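Local coordinates for DNA mismatch repair protein MutL (Aquifex aeolicus, PDB 6LZI) that binds ATP or ADP in a Bergerat-fold ATPase domain and probably couples nucleotide hydrolysis to the repair of mismatched DNA, at residues E156-E159 against R160-V163; L172-P175 against E176-F179; K192-S195 against L196-V200. All coordinates share one frame; numbering follows the deposited sequence.

Contact 1. Residues E156-E159 against R160-V163; sequences EDTE and RRKV
The guanidinium of Arg160 lies against Glu156 one helical turn earlier: Glu156 CB sits over the centre of one face, 3.5 Å from Arg160 CZ. The carboxylate of Glu156 bends off elsewhere, the chain turning at chi2 (84°), and its OE1 remains 5.0 Å from Arg160 NH2, so the overlap is aliphatic carbon on a cationic plane and not a charge pair. Asp157 takes the edge of the same guanidinium. Its OD1 lies almost exactly in the plane, accepts from Arg160 NH1 at 3.0 Å with a fairly straight N-H...O angle of 158°, and uses the anti lone pair, the one turned away from OD2; the carboxylate stands nearly upright (84°) on the guanidinium. Face and edge are thus held by consecutive residues, while Arg160 NE forms a salt bridge with Glu184.

The second charged pair lies elsewhere on the helix. Glu159 OE2 offers its syn lone pair to Lys162 NZ in a salt bridge of 2.5 Å, an unusually short value to be read with caution, and Glu159 OE1 accepts from the backbone N of Val17, so each oxygen of this buried carboxylate has a partner. Thr158 OG1 stands 3.6 Å from Arg161 NH1, where no hydrogen bond is claimed. The backbone bonds run i to i+4, the first from Arg160 N to Glu156 O at 2.8 Å and the last from Val163 N to Glu159 O at 3.2 Å. Val163 and Glu159 face helix 16-29, touching Val20 and Pro16.

Chemically, these first turns of helix 156-173 pair acids with bases at i to i+3, Asp157-Arg160 and Glu159-Lys162. Lys162 NZ also lies near Lys154 NZ, and the positive charge gathered there would probably favour the ionised form of Glu159.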
ATOM      1  N   GLU A 156      -0.989  12.406 -14.945  1.00 46.09           N
ATOM      2  CA  GLU A 156      -0.378  11.108 -14.678  1.00 44.12           C
ATOM      3  C   GLU A 156       0.718  11.201 -13.635  1.00 35.43           C
ATOM      4  O   GLU A 156       0.813  10.358 -12.732  1.00 31.35           O
ATOM      5  CB  GLU A 156       0.186  10.538 -15.979  1.00 48.50           C
ATOM      6  CG  GLU A 156      -0.845   9.935 -16.926  1.00 44.84           C
ATOM      7  CD  GLU A 156      -1.528  10.946 -17.833  1.00 47.59           C
ATOM      8  OE1 GLU A 156      -0.903  11.438 -18.808  1.00 49.16           O
ATOM      9  OE2 GLU A 156      -2.700  11.257 -17.571  1.00 48.23           O
ATOM     10  N   ASP A 157       1.566  12.236 -13.721  1.00 36.76           N
ATOM     11  CA  ASP A 157       2.698  12.227 -12.814  1.00 38.77           C
ATOM     12  C   ASP A 157       2.277  12.484 -11.366  1.00 36.13           C
ATOM     13  O   ASP A 157       2.906  11.967 -10.437  1.00 34.37           O
ATOM     14  CB  ASP A 157       3.776  13.225 -13.250  1.00 47.80           C
ATOM     15  CG  ASP A 157       5.157  12.697 -12.931  1.00 51.77           C
ATOM     16  OD1 ASP A 157       5.572  11.763 -13.648  1.00 52.55           O
ATOM     17  OD2 ASP A 157       5.773  13.145 -11.931  1.00 58.16           O
ATOM     18  N   THR A 158       1.219  13.276 -11.157  1.00 35.56           N
ATOM     19  CA  THR A 158       0.681  13.441  -9.816  1.00 36.58           C
ATOM     20  C   THR A 158       0.064  12.132  -9.302  1.00 33.60           C
ATOM     21  O   THR A 158       0.266  11.749  -8.135  1.00 31.83           O
ATOM     22  CB  THR A 158      -0.349  14.579  -9.817  1.00 39.75           C
ATOM     23  OG1 THR A 158       0.287  15.804 -10.208  1.00 44.34           O
ATOM     24  CG2 THR A 158      -0.923  14.753  -8.448  1.00 41.96           C
ATOM     25  N   GLU A 159      -0.678  11.426 -10.157  1.00 26.10           N
ATOM     26  CA  GLU A 159      -1.260  10.166  -9.704  1.00 24.74           C
ATOM     27  C   GLU A 159      -0.188   9.168  -9.405  1.00 27.04           C
ATOM     28  O   GLU A 159      -0.330   8.376  -8.474  1.00 26.88           O
ATOM     29  CB  GLU A 159      -2.188   9.576 -10.753  1.00 29.43           C
ATOM     30  CG  GLU A 159      -3.647   9.890 -10.558  1.00 42.36           C
ATOM     31  CD  GLU A 159      -4.114   9.677  -9.107  1.00 39.67           C
ATOM     32  OE1 GLU A 159      -4.110   8.541  -8.513  1.00 42.10           O
ATOM     33  OE2 GLU A 159      -4.523  10.703  -8.591  1.00 34.33           O
ATOM     34  N   ARG A 160       0.900   9.207 -10.183  1.00 27.57           N
ATOM     35  CA  ARG A 160       2.005   8.278  -9.968  1.00 29.67           C
ATOM     36  C   ARG A 160       2.611   8.463  -8.588  1.00 25.78           C
ATOM     37  O   ARG A 160       2.808   7.494  -7.832  1.00 27.61           O
ATOM     38  CB  ARG A 160       3.083   8.513 -11.011  1.00 31.00           C
ATOM     39  CG  ARG A 160       2.757   8.065 -12.447  1.00 44.29           C
ATOM     40  CD  ARG A 160       3.624   8.837 -13.496  1.00 49.62           C
ATOM     41  NE  ARG A 160       3.215   8.494 -14.862  1.00 51.61           N
ATOM     42  CZ  ARG A 160       3.464   9.221 -15.945  1.00 58.12           C
ATOM     43  NH1 ARG A 160       4.150  10.360 -15.858  1.00 63.13           N
ATOM     44  NH2 ARG A 160       3.010   8.804 -17.125  1.00 54.24           N
ATOM     45  N   ARG A 161       2.851   9.724  -8.212  1.00 28.79           N
ATOM     46  CA  ARG A 161       3.527   9.968  -6.948  1.00 30.92           C
ATOM     47  C   ARG A 161       2.649   9.550  -5.773  1.00 30.47           C
ATOM     48  O   ARG A 161       3.164   9.030  -4.768  1.00 27.68           O
ATOM     49  CB  ARG A 161       3.963  11.451  -6.881  1.00 33.29           C
ATOM     50  CG  ARG A 161       5.127  11.854  -7.838  1.00 45.60           C
ATOM     51  CD  ARG A 161       5.465  13.375  -7.762  1.00 55.89           C
ATOM     52  NE  ARG A 161       4.601  14.085  -6.806  1.00 60.93           N
ATOM     53  CZ  ARG A 161       3.624  14.925  -7.147  1.00 62.79           C
ATOM     54  NH1 ARG A 161       3.393  15.194  -8.426  1.00 65.34           N
ATOM     55  NH2 ARG A 161       2.885  15.508  -6.209  1.00 61.97           N
ATOM     56  N   LYS A 162       1.323   9.682  -5.910  1.00 30.43           N
ATOM     57  CA  LYS A 162       0.444   9.288  -4.814  1.00 29.08           C
ATOM     58  C   LYS A 162       0.496   7.786  -4.603  1.00 26.43           C
ATOM     59  O   LYS A 162       0.548   7.334  -3.471  1.00 23.22           O
ATOM     60  CB  LYS A 162      -0.995   9.734  -5.061  1.00 32.43           C
ATOM     61  CG  LYS A 162      -1.178  11.231  -5.065  1.00 34.31           C
ATOM     62  CD  LYS A 162      -2.358  11.635  -5.951  1.00 36.73           C
ATOM     63  CE  LYS A 162      -3.714  11.211  -5.389  1.00 36.70           C
ATOM     64  NZ  LYS A 162      -4.920  11.647  -6.272  1.00 36.12           N
ATOM     65  N   VAL A 163       0.604   7.017  -5.692  1.00 24.16           N
ATOM     66  CA  VAL A 163       0.709   5.571  -5.611  1.00 22.63           C
ATOM     67  C   VAL A 163       2.075   5.182  -5.067  1.00 21.87           C
ATOM     68  O   VAL A 163       2.183   4.287  -4.219  1.00 22.39           O
ATOM     69  CB  VAL A 163       0.460   4.921  -6.999  1.00 21.11           C
ATOM     70  CG1 VAL A 163       0.903   3.426  -6.966  1.00 20.79           C
ATOM     71  CG2 VAL A 163      -0.969   5.008  -7.357  1.00 21.59           C
TER

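Contact 2. Residues L172-P175 against E176-F179; sequences LTNP and EVEF
Asn174 CB packs on the rim of the Phe179 ring, 3.9 Å from CE2, and the backbone O of Asn174 lies at the ring edge in its plane, 3.7 Å from the same carbon. Val177 closes this buried, closely packed side: its CB is 4.0 Å from Asn174 CB. The backbone explains the closeness. Asn174 to Val177 form a type I beta turn, in which Val177 N donates to Asn174 O at 3.1 Å with an N-H...O angle of 156°, although the N-H arrives from well above the carbonyl plane. One carbonyl oxygen therefore both ties the turn and abuts the aromatic edge. The Asn174 amide nitrogen, ND2, is spent on Tyr170 O, back in the helix.

The other side is polar, more exposed and bridged by water. Glu176, exposed, has CG wedged between its backbone N and carbonyl carbon (chi1 73°) and a second bend at chi2, which folds the carboxylate back over the turn. Its OE1 rests 3.2 Å from Pro175 N, which is no hydrogen bond, since the proline nitrogen has no proton to give. Glu176 OE2 is instead linked to Thr173 O through a water, which lies 2.9 Å from OE2 and 2.8 Å from Thr173 O; the water cannot donate to all of its acceptors at once, so this bridge is probably only part-time.

The turn joins helix 156-173 to strand 178-183. The Phe179 side chain packs back against Ile167, Tyr170 and Ala171 of that helix, and Val177 meets Val35 on the parallel neighbour strand 34-40, while on the strand's other flank Phe179 pairs its backbone with Leu191 of strand 186-191.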
ATOM      1  N   LEU A 172       6.449   0.507   4.861  1.00 22.32           N
ATOM      2  CA  LEU A 172       6.984   0.859   6.172  1.00 21.50           C
ATOM      3  C   LEU A 172       6.339   0.114   7.337  1.00 23.41           C
ATOM      4  O   LEU A 172       6.972   0.047   8.410  1.00 24.53           O
ATOM      5  CB  LEU A 172       6.875   2.366   6.378  1.00 20.81           C
ATOM      6  CG  LEU A 172       7.926   3.182   5.561  1.00 20.59           C
ATOM      7  CD1 LEU A 172       7.541   4.696   5.428  1.00 18.83           C
ATOM      8  CD2 LEU A 172       9.365   3.070   6.053  1.00 19.40           C
ATOM      9  N   THR A 173       5.126  -0.433   7.196  1.00 22.06           N
ATOM     10  CA  THR A 173       4.519  -1.196   8.278  1.00 22.95           C
ATOM     11  C   THR A 173       4.480  -2.679   8.000  1.00 21.56           C
ATOM     12  O   THR A 173       3.879  -3.420   8.764  1.00 22.06           O
ATOM     13  CB  THR A 173       3.100  -0.716   8.543  1.00 28.43           C
ATOM     14  OG1 THR A 173       2.356  -0.650   7.317  1.00 33.58           O
ATOM     15  CG2 THR A 173       3.219   0.675   9.119  1.00 28.08           C
ATOM     16  N   ASN A 174       5.063  -3.106   6.896  1.00 22.27           N
ATOM     17  CA  ASN A 174       5.045  -4.506   6.531  1.00 22.46           C
ATOM     18  C   ASN A 174       6.422  -4.943   6.110  1.00 26.97           C
ATOM     19  O   ASN A 174       6.643  -5.245   4.935  1.00 23.76           O
ATOM     20  CB  ASN A 174       4.034  -4.715   5.406  1.00 21.44           C
ATOM     21  CG  ASN A 174       2.614  -4.584   5.896  1.00 23.36           C
ATOM     22  OD1 ASN A 174       2.078  -5.525   6.489  1.00 26.23           O
ATOM     23  ND2 ASN A 174       1.997  -3.390   5.678  1.00 20.90           N
ATOM     24  N   PRO A 175       7.389  -4.926   7.025  1.00 26.53           N
ATOM     25  CA  PRO A 175       8.757  -5.180   6.596  1.00 21.53           C
ATOM     26  C   PRO A 175       8.963  -6.624   6.219  1.00 24.81           C
ATOM     27  O   PRO A 175       9.927  -6.889   5.538  1.00 23.27           O
ATOM     28  CB  PRO A 175       9.609  -4.754   7.817  1.00 22.69           C
ATOM     29  CG  PRO A 175       8.742  -4.967   8.912  1.00 24.18           C
ATOM     30  CD  PRO A 175       7.367  -4.519   8.451  1.00 21.59           C
ATOM     31  N   GLU A 176       8.077  -7.544   6.638  1.00 22.76           N
ATOM     32  CA  GLU A 176       8.171  -8.960   6.304  1.00 23.64           C
ATOM     33  C   GLU A 176       7.652  -9.220   4.882  1.00 22.21           C
ATOM     34  O   GLU A 176       7.787 -10.344   4.372  1.00 24.65           O
ATOM     35  CB  GLU A 176       7.395  -9.756   7.339  1.00 25.68           C
ATOM     36  CG  GLU A 176       5.845  -9.635   7.229  1.00 33.58           C
ATOM     37  CD  GLU A 176       5.170  -8.411   7.890  1.00 35.35           C
ATOM     38  OE1 GLU A 176       5.821  -7.425   8.331  1.00 29.65           O
ATOM     39  OE2 GLU A 176       3.907  -8.458   7.969  1.00 40.48           O
ATOM     40  N   VAL A 177       7.143  -8.186   4.201  1.00 21.32           N
ATOM     41  CA  VAL A 177       6.488  -8.338   2.902  1.00 20.99           C
ATOM     42  C   VAL A 177       7.357  -7.713   1.827  1.00 20.43           C
ATOM     43  O   VAL A 177       7.903  -6.632   2.014  1.00 20.98           O
ATOM     44  CB  VAL A 177       5.091  -7.696   2.898  1.00 20.48           C
ATOM     45  CG1 VAL A 177       4.386  -7.819   1.498  1.00 20.69           C
ATOM     46  CG2 VAL A 177       4.263  -8.460   3.952  1.00 22.00           C
ATOM     47  N   GLU A 178       7.464  -8.393   0.700  1.00 19.35           N
ATOM     48  CA  GLU A 178       8.147  -7.789  -0.428  1.00 17.52           C
ATOM     49  C   GLU A 178       7.162  -6.948  -1.210  1.00 20.39           C
ATOM     50  O   GLU A 178       6.016  -7.342  -1.405  1.00 22.23           O
ATOM     51  CB  GLU A 178       8.776  -8.887  -1.304  1.00 19.43           C
ATOM     52  CG  GLU A 178       9.444  -8.355  -2.578  1.00 26.66           C
ATOM     53  CD  GLU A 178      10.131  -9.483  -3.290  1.00 31.96           C
ATOM     54  OE1 GLU A 178      10.328  -9.387  -4.507  1.00 34.62           O
ATOM     55  OE2 GLU A 178      10.490 -10.466  -2.612  1.00 34.42           O
ATOM     56  N   PHE A 179       7.614  -5.779  -1.655  1.00 19.98           N
ATOM     57  CA  PHE A 179       6.799  -4.925  -2.495  1.00 20.38           C
ATOM     58  C   PHE A 179       7.571  -4.559  -3.744  1.00 18.65           C
ATOM     59  O   PHE A 179       8.731  -4.158  -3.675  1.00 20.41           O
ATOM     60  CB  PHE A 179       6.414  -3.611  -1.767  1.00 20.77           C
ATOM     61  CG  PHE A 179       5.492  -3.820  -0.643  1.00 19.68           C
ATOM     62  CD1 PHE A 179       4.121  -3.786  -0.836  1.00 23.30           C
ATOM     63  CD2 PHE A 179       5.998  -4.018   0.663  1.00 21.61           C
ATOM     64  CE1 PHE A 179       3.259  -3.987   0.203  1.00 18.60           C
ATOM     65  CE2 PHE A 179       5.136  -4.268   1.692  1.00 21.45           C
ATOM     66  CZ  PHE A 179       3.796  -4.252   1.452  1.00 20.39           C
TER
HETATM   67  O   HOH W   1       3.424  -6.073   9.571  1.00 60.64           O

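Contact 3. Residues K192-S195 against L196-V200; sequences KKSS and LKERV
Ser195 and Glu198 grip each other as a capping box at the start of helix 196-204. Glu198 N donates to Ser195 OG at 3.1 Å, and Ser195 N returns a nearly straight bond (171°) to Glu198 OE1 at 2.8 Å, meeting that oxygen from above the carboxylate plane. Ser195 can do this because OG stands between its backbone N and carbonyl carbon (chi1 73°), facing the first turn. Arg199 N then takes Ser195 O at 2.9 Å as the first i to i+4 bond.

Next comes the Arg199 side chain, which curls back through bends at chi2 and chi3 towards the incoming loop. Its NH2 donates to Lys192 O at 2.8 Å; the oxygen lies in the guanidinium plane, but the donor stands above the plane of that carbonyl. A water accepts from Arg199 NE at 2.9 Å, donates to Lys192 O at 2.8 Å and bonds Ser194 OG at 3.0 Å. Farther out, the backbone of Ser194 pairs with Pro175.

The chemistry implies a doubly secured helix start: Ser195 OG satisfies the first-turn amide of Glu198, Glu198 OE1 satisfies the N-cap amide, and buried Arg199 ties the loop (Lys192 O) to helix 156-173 (Ala171 O) and the turn (Val177 O).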
ATOM      1  N   LYS A 192      12.756  -5.752  -0.641  1.00 19.46           N
ATOM      2  CA  LYS A 192      12.723  -7.133  -0.199  1.00 18.05           C
ATOM      3  C   LYS A 192      12.504  -7.199   1.299  1.00 23.96           C
ATOM      4  O   LYS A 192      12.674  -6.210   2.026  1.00 28.74           O
ATOM      5  CB  LYS A 192      14.018  -7.830  -0.578  1.00 24.83           C
ATOM      6  CG  LYS A 192      14.169  -7.575  -2.099  1.00 24.38           C
ATOM      7  CD  LYS A 192      13.403  -8.548  -2.888  1.00 40.08           C
ATOM      8  CE  LYS A 192      14.155  -8.830  -4.204  1.00 42.86           C
ATOM      9  NZ  LYS A 192      13.258  -9.467  -5.201  1.00 40.71           N
ATOM     10  N   LYS A 193      12.078  -8.376   1.717  1.00 23.43           N
ATOM     11  CA  LYS A 193      11.861  -8.686   3.138  1.00 23.61           C
ATOM     12  C   LYS A 193      13.087  -8.333   3.983  1.00 22.08           C
ATOM     13  O   LYS A 193      14.238  -8.621   3.601  1.00 23.23           O
ATOM     14  CB  LYS A 193      11.543 -10.187   3.209  1.00 29.27           C
ATOM     15  CG  LYS A 193      11.348 -10.744   4.642  1.00 36.60           C
ATOM     16  CD  LYS A 193      11.267 -12.303   4.609  1.00 45.84           C
ATOM     17  CE  LYS A 193      11.089 -12.951   6.021  1.00 56.15           C
ATOM     18  NZ  LYS A 193      11.324 -11.982   7.161  1.00 61.99           N
ATOM     19  N   SER A 194      12.864  -7.703   5.165  1.00 24.20           N
ATOM     20  CA  SER A 194      13.997  -7.340   6.015  1.00 26.91           C
ATOM     21  C   SER A 194      13.501  -6.923   7.393  1.00 27.25           C
ATOM     22  O   SER A 194      12.310  -7.025   7.705  1.00 24.26           O
ATOM     23  CB  SER A 194      14.828  -6.225   5.381  1.00 28.83           C
ATOM     24  OG  SER A 194      14.070  -5.032   5.432  1.00 29.33           O
ATOM     25  N   SER A 195      14.439  -6.483   8.230  1.00 28.13           N
ATOM     26  CA  SER A 195      14.068  -5.990   9.523  1.00 34.04           C
ATOM     27  C   SER A 195      13.407  -4.639   9.316  1.00 28.14           C
ATOM     28  O   SER A 195      13.471  -4.058   8.222  1.00 27.06           O
ATOM     29  CB  SER A 195      15.287  -5.829  10.411  1.00 35.53           C
ATOM     30  OG  SER A 195      16.025  -4.705   9.963  1.00 32.42           O
ATOM     31  N   LEU A 196      12.749  -4.167  10.341  1.00 27.51           N
ATOM     32  CA  LEU A 196      12.080  -2.866  10.208  1.00 35.66           C
ATOM     33  C   LEU A 196      13.093  -1.761   9.924  1.00 33.23           C
ATOM     34  O   LEU A 196      12.880  -0.917   9.033  1.00 23.57           O
ATOM     35  CB  LEU A 196      11.241  -2.525  11.443  1.00 36.49           C
ATOM     36  CG  LEU A 196      10.484  -1.183  11.473  1.00 30.40           C
ATOM     37  CD1 LEU A 196       9.558  -1.037  10.316  1.00 27.16           C
ATOM     38  CD2 LEU A 196       9.738  -0.967  12.803  1.00 33.85           C
ATOM     39  N   LYS A 197      14.189  -1.729  10.698  1.00 34.16           N
ATOM     40  CA  LYS A 197      15.192  -0.685  10.492  1.00 26.90           C
ATOM     41  C   LYS A 197      15.798  -0.752   9.094  1.00 29.24           C
ATOM     42  O   LYS A 197      15.971   0.285   8.444  1.00 27.10           O
ATOM     43  CB  LYS A 197      16.288  -0.774  11.571  1.00 25.03           C
ATOM     44  CG  LYS A 197      17.202   0.449  11.515  1.00 24.26           C
ATOM     45  CD  LYS A 197      18.213   0.379  12.627  1.00 25.44           C
ATOM     46  CE  LYS A 197      18.744   1.733  12.900  1.00 32.58           C
ATOM     47  NZ  LYS A 197      19.912   1.687  12.052  1.00 27.06           N
ATOM     48  N   GLU A 198      16.083  -1.962   8.597  1.00 28.16           N
ATOM     49  CA  GLU A 198      16.549  -2.117   7.217  1.00 26.26           C
ATOM     50  C   GLU A 198      15.516  -1.603   6.224  1.00 26.27           C
ATOM     51  O   GLU A 198      15.879  -0.973   5.211  1.00 23.36           O
ATOM     52  CB  GLU A 198      16.868  -3.572   6.896  1.00 28.57           C
ATOM     53  CG  GLU A 198      18.119  -4.019   7.562  1.00 26.78           C
ATOM     54  CD  GLU A 198      18.130  -5.508   7.861  1.00 31.76           C
ATOM     55  OE1 GLU A 198      17.173  -6.247   7.487  1.00 31.66           O
ATOM     56  OE2 GLU A 198      19.125  -5.942   8.487  1.00 38.43           O
ATOM     57  N   ARG A 199      14.220  -1.840   6.522  1.00 21.26           N
ATOM     58  CA  ARG A 199      13.148  -1.444   5.614  1.00 22.09           C
ATOM     59  C   ARG A 199      12.984   0.080   5.598  1.00 22.32           C
ATOM     60  O   ARG A 199      12.850   0.688   4.525  1.00 23.09           O
ATOM     61  CB  ARG A 199      11.856  -2.142   6.042  1.00 24.39           C
ATOM     62  CG  ARG A 199      10.559  -1.649   5.367  1.00 23.02           C
ATOM     63  CD  ARG A 199      10.665  -1.706   3.831  1.00 21.27           C
ATOM     64  NE  ARG A 199      10.826  -3.085   3.377  1.00 22.21           N
ATOM     65  CZ  ARG A 199       9.848  -3.950   3.163  1.00 16.68           C
ATOM     66  NH1 ARG A 199       8.540  -3.700   3.351  1.00 17.37           N
ATOM     67  NH2 ARG A 199      10.188  -5.128   2.663  1.00 19.75           N
ATOM     68  N   VAL A 200      13.069   0.717   6.761  1.00 22.85           N
ATOM     69  CA  VAL A 200      13.073   2.174   6.787  1.00 20.17           C
ATOM     70  C   VAL A 200      14.195   2.728   5.941  1.00 25.25           C
ATOM     71  O   VAL A 200      14.007   3.691   5.203  1.00 27.35           O
ATOM     72  CB  VAL A 200      13.169   2.671   8.239  1.00 21.23           C
ATOM     73  CG1 VAL A 200      13.281   4.167   8.252  1.00 22.83           C
ATOM     74  CG2 VAL A 200      11.849   2.297   8.869  1.00 23.29           C
TER
HETATM   75  O   HOH W   2      13.589  -3.678   2.793  1.00 32.02           O

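Contacts 1 and 2 both belong to helix 156-173, one at its start and one at its end, with centres about 21 Å apart and no touch between them. Contacts 2 and 3 abut, their centres about 7 Å apart: Arg199 NH2 lies 2.8 Å from Val177 O, a probable hydrogen bond, and Lys192 NZ makes a 3.0 Å salt bridge to Glu178 OE1. The turn and the capped helix are thus joined directly, whereas contact 1 stays about 13 Å from contact 3 at the nearest atoms. None forms the ADP pocket: the Val177 side chain is about 12 Å from the nucleotide, and contact 1 packs on helix 16-29, which carries pocket residues Asn26 and Ser27.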